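Side-chain contact in sulfatase (Bacteroides fragilis CAG:558, PDB 6USS), which probably hydrolyses aryl sulfate esters at a calcium-containing active site: residues A[460-465]-A[480-485]. The protein carries 1 engineered substitution. Residues are numbered along the deposited sequence; the frame is centred on the assembly and turned at random.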
ATOM      1  N   LYS A 460     -28.263 -12.651 -34.894  1.00 22.06           N
ATOM      2  CA  LYS A 460     -28.716 -11.557 -34.047  1.00 23.40           C
ATOM      3  C   LYS A 460     -30.000 -11.951 -33.323  1.00 23.00           C
ATOM      4  O   LYS A 460     -30.860 -12.629 -33.891  1.00 28.32           O
ATOM      5  CB  LYS A 460     -28.927 -10.276 -34.868  1.00 22.92           C
ATOM      6  CG  LYS A 460     -27.635  -9.709 -35.494  1.00 23.81           C
ATOM      7  CD  LYS A 460     -27.894  -8.373 -36.210  1.00 21.81           C
ATOM      8  CE  LYS A 460     -26.613  -7.747 -36.747  1.00 21.90           C
ATOM      9  NZ  LYS A 460     -26.830  -6.994 -38.018  1.00 22.90           N
ATOM     10  N   GLU A 461     -30.107 -11.555 -32.050  1.00 25.47           N
ATOM     11  CA  GLU A 461     -31.292 -11.787 -31.228  1.00 23.69           C
ATOM     12  C   GLU A 461     -31.746 -10.464 -30.626  1.00 25.08           C
ATOM     13  O   GLU A 461     -30.928  -9.685 -30.120  1.00 22.98           O
ATOM     14  CB  GLU A 461     -31.026 -12.804 -30.108  1.00 19.08           C
ATOM     15  CG  GLU A 461     -30.782 -14.208 -30.608  1.00 19.52           C
ATOM     16  CD  GLU A 461     -30.567 -15.216 -29.490  1.00 22.49           C
ATOM     17  OE1 GLU A 461     -30.113 -14.820 -28.394  1.00 23.50           O
ATOM     18  OE2 GLU A 461     -30.844 -16.419 -29.715  1.00 29.43           O
ATOM     19  N   LEU A 462     -33.045 -10.194 -30.710  1.00 24.12           N
ATOM     20  CA  LEU A 462     -33.617  -8.958 -30.199  1.00 20.34           C
ATOM     21  C   LEU A 462     -34.687  -9.326 -29.188  1.00 21.59           C
ATOM     22  O   LEU A 462     -35.611 -10.080 -29.510  1.00 24.20           O
ATOM     23  CB  LEU A 462     -34.197  -8.114 -31.335  1.00 21.60           C
ATOM     24  CG  LEU A 462     -34.887  -6.810 -30.919  1.00 17.46           C
ATOM     25  CD1 LEU A 462     -33.864  -5.843 -30.422  1.00 18.73           C
ATOM     26  CD2 LEU A 462     -35.642  -6.197 -32.070  1.00 19.36           C
ATOM     27  N   PHE A 463     -34.558  -8.824 -27.964  1.00 20.52           N
ATOM     28  CA  PHE A 463     -35.527  -9.133 -26.922  1.00 21.87           C
ATOM     29  C   PHE A 463     -36.083  -7.851 -26.329  1.00 21.40           C
ATOM     30  O   PHE A 463     -35.357  -6.868 -26.144  1.00 24.89           O
ATOM     31  CB  PHE A 463     -34.921  -9.985 -25.796  1.00 22.36           C
ATOM     32  CG  PHE A 463     -34.365 -11.317 -26.257  1.00 23.62           C
ATOM     33  CD1 PHE A 463     -35.205 -12.395 -26.493  1.00 25.53           C
ATOM     34  CD2 PHE A 463     -32.998 -11.489 -26.436  1.00 23.93           C
ATOM     35  CE1 PHE A 463     -34.690 -13.618 -26.913  1.00 26.10           C
ATOM     36  CE2 PHE A 463     -32.475 -12.708 -26.849  1.00 23.27           C
ATOM     37  CZ  PHE A 463     -33.319 -13.771 -27.091  1.00 22.73           C
ATOM     38  N   ASN A 464     -37.373  -7.879 -26.033  1.00 19.11           N
ATOM     39  CA  ASN A 464     -38.020  -6.859 -25.220  1.00 23.01           C
ATOM     40  C   ASN A 464     -37.926  -7.324 -23.777  1.00 21.00           C
ATOM     41  O   ASN A 464     -38.741  -8.127 -23.323  1.00 19.74           O
ATOM     42  CB  ASN A 464     -39.474  -6.664 -25.634  1.00 23.47           C
ATOM     43  CG  ASN A 464     -40.035  -5.353 -25.140  1.00 25.87           C
ATOM     44  OD1 ASN A 464     -40.208  -5.147 -23.936  1.00 27.37           O
ATOM     45  ND2 ASN A 464     -40.308  -4.447 -26.064  1.00 26.68           N
ATOM     46  N   ILE A 465     -36.928  -6.809 -23.051  1.00 23.43           N
ATOM     47  CA  ILE A 465     -36.656  -7.304 -21.700  1.00 20.29           C
ATOM     48  C   ILE A 465     -37.849  -7.124 -20.763  1.00 22.11           C
ATOM     49  O   ILE A 465     -38.231  -8.097 -20.097  1.00 23.80           O
ATOM     50  CB  ILE A 465     -35.357  -6.683 -21.161  1.00 24.19           C
ATOM     51  CG1 ILE A 465     -34.157  -7.101 -22.042  1.00 20.62           C
ATOM     52  CG2 ILE A 465     -35.140  -7.055 -19.695  1.00 17.08           C
ATOM     53  CD1 ILE A 465     -33.851  -8.584 -22.058  1.00 13.81           C
ATOM     54  N   PRO A 480     -37.164  -5.345 -37.918  1.00 36.85           N
ATOM     55  CA  PRO A 480     -35.900  -5.137 -38.643  1.00 34.06           C
ATOM     56  C   PRO A 480     -35.378  -3.721 -38.496  1.00 27.93           C
ATOM     57  O   PRO A 480     -34.160  -3.510 -38.453  1.00 23.66           O
ATOM     58  CB  PRO A 480     -36.278  -5.473 -40.092  1.00 37.96           C
ATOM     59  CG  PRO A 480     -37.778  -5.193 -40.166  1.00 32.95           C
ATOM     60  CD  PRO A 480     -38.327  -5.516 -38.814  1.00 34.78           C
ATOM     61  N   ASP A 481     -36.293  -2.744 -38.427  1.00 32.92           N
ATOM     62  CA  ASP A 481     -35.935  -1.360 -38.128  1.00 29.88           C
ATOM     63  C   ASP A 481     -35.035  -1.282 -36.895  1.00 33.33           C
ATOM     64  O   ASP A 481     -33.971  -0.649 -36.917  1.00 27.21           O
ATOM     65  CB  ASP A 481     -37.218  -0.518 -37.940  1.00 30.92           C
ATOM     66  CG  ASP A 481     -38.368  -1.271 -37.138  1.00 48.32           C
ATOM     67  OD1 ASP A 481     -38.624  -2.480 -37.382  1.00 41.34           O
ATOM     68  OD2 ASP A 481     -39.051  -0.636 -36.283  1.00 43.08           O
ATOM     69  N   ILE A 482     -35.441  -1.956 -35.817  1.00 27.48           N
ATOM     70  CA  ILE A 482     -34.715  -1.875 -34.558  1.00 24.92           C
ATOM     71  C   ILE A 482     -33.343  -2.519 -34.687  1.00 32.16           C
ATOM     72  O   ILE A 482     -32.322  -1.928 -34.306  1.00 24.14           O
ATOM     73  CB  ILE A 482     -35.527  -2.542 -33.444  1.00 24.48           C
ATOM     74  CG1 ILE A 482     -36.830  -1.771 -33.224  1.00 33.15           C
ATOM     75  CG2 ILE A 482     -34.688  -2.633 -32.190  1.00 22.92           C
ATOM     76  CD1 ILE A 482     -37.717  -2.341 -32.139  1.00 28.69           C
ATOM     77  N   VAL A 483     -33.310  -3.750 -35.215  1.00 28.89           N
ATOM     78  CA  VAL A 483     -32.073  -4.521 -35.312  1.00 20.76           C
ATOM     79  C   VAL A 483     -30.989  -3.697 -35.991  1.00 23.09           C
ATOM     80  O   VAL A 483     -29.840  -3.638 -35.530  1.00 23.05           O
ATOM     81  CB  VAL A 483     -32.335  -5.849 -36.049  1.00 26.68           C
ATOM     82  CG1 VAL A 483     -31.039  -6.590 -36.297  1.00 21.33           C
ATOM     83  CG2 VAL A 483     -33.294  -6.727 -35.249  1.00 21.29           C
ATOM     84  N   LYS A 484     -31.349  -2.995 -37.059  1.00 23.96           N
ATOM     85  CA  LYS A 484     -30.349  -2.214 -37.780  1.00 26.84           C
ATOM     86  C   LYS A 484     -29.859  -1.036 -36.950  1.00 23.83           C
ATOM     87  O   LYS A 484     -28.645  -0.809 -36.850  1.00 24.47           O
ATOM     88  CB  LYS A 484     -30.910  -1.750 -39.130  1.00 30.35           C
ATOM     89  CG  LYS A 484     -29.833  -1.164 -40.046  1.00 40.41           C
ATOM     90  CD  LYS A 484     -30.427  -0.485 -41.263  1.00 47.36           C
ATOM     91  CE  LYS A 484     -31.347   0.649 -40.849  1.00 48.50           C
ATOM     92  NZ  LYS A 484     -31.624   1.577 -41.973  1.00 59.38           N
ATOM     93  N   HIS A 485     -30.783  -0.286 -36.340  1.00 25.76           N
ATOM     94  CA  HIS A 485     -30.367   0.886 -35.575  1.00 27.06           C
ATOM     95  C   HIS A 485     -29.504   0.478 -34.385  1.00 27.51           C
ATOM     96  O   HIS A 485     -28.420   1.039 -34.160  1.00 22.48           O
ATOM     97  CB  HIS A 485     -31.580   1.692 -35.113  1.00 26.61           C
ATOM     98  CG  HIS A 485     -32.401   2.275 -36.234  1.00 41.03           C
ATOM     99  ND1 HIS A 485     -33.750   2.544 -36.110  1.00 43.69           N
ATOM    100  CD2 HIS A 485     -32.065   2.638 -37.499  1.00 41.33           C
ATOM    101  CE1 HIS A 485     -34.207   3.048 -37.244  1.00 45.03           C
ATOM    102  NE2 HIS A 485     -33.205   3.114 -38.104  1.00 44.23           N
TER
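Leu462 meets Ile482 and Val483 through methyl groups, and the rings of Phe463 and His485 take no part. On the strand, the Phe463 ring has the carboxylate oxygen Glu461 OE1 at its edge, in the ring plane. On the helix, the backbone oxygen of Asp481 lies over one face of the His485 ring, nearer its border than its centre, at a height of 3.3 Å from the ring plane.

The fold here is the small C-terminal unit familiar from sulfatases: a four-stranded antiparallel sheet covered by a helix. Strand 460-464 is an outermost strand of that sheet within the chain, and helix 480-496 follows after a loop. The two short segments run at 113° to each other, with their axes 9.6 Å apart at closest approach. The backbones come nearest at Leu462 and Val483, where the CA atoms are 6.9 Å apart.

Leu462 is the buried residue of the contact. Both its methyls reach the helix. Leu462 CD2 lies 3.7 Å from Ile482 CG2, and Leu462 CD1 lies 3.8 Å from the same Ile482 CG2. One isoleucine methyl therefore touches both ends of the leucine fork. The two side chains cross at about a right angle. Trp449 of the adjacent strand touches both Leu462 and Ile482, extending the apolar patch. Leu462 CD2 also approaches Val483 CG2, at 4.0 Å.

Val483 uses its two methyls on different partners. Val483 CG1 stands opposite the backbone N (chi1 174°), which turns it to the lysine chain. Lys460 contributes its aliphatic chain here, while its NZ hydrogen-bonds to Pro514 O near the C-terminus. The closest approach between these two residues is 3.6 Å, from Lys460 CD to Val483 CG1.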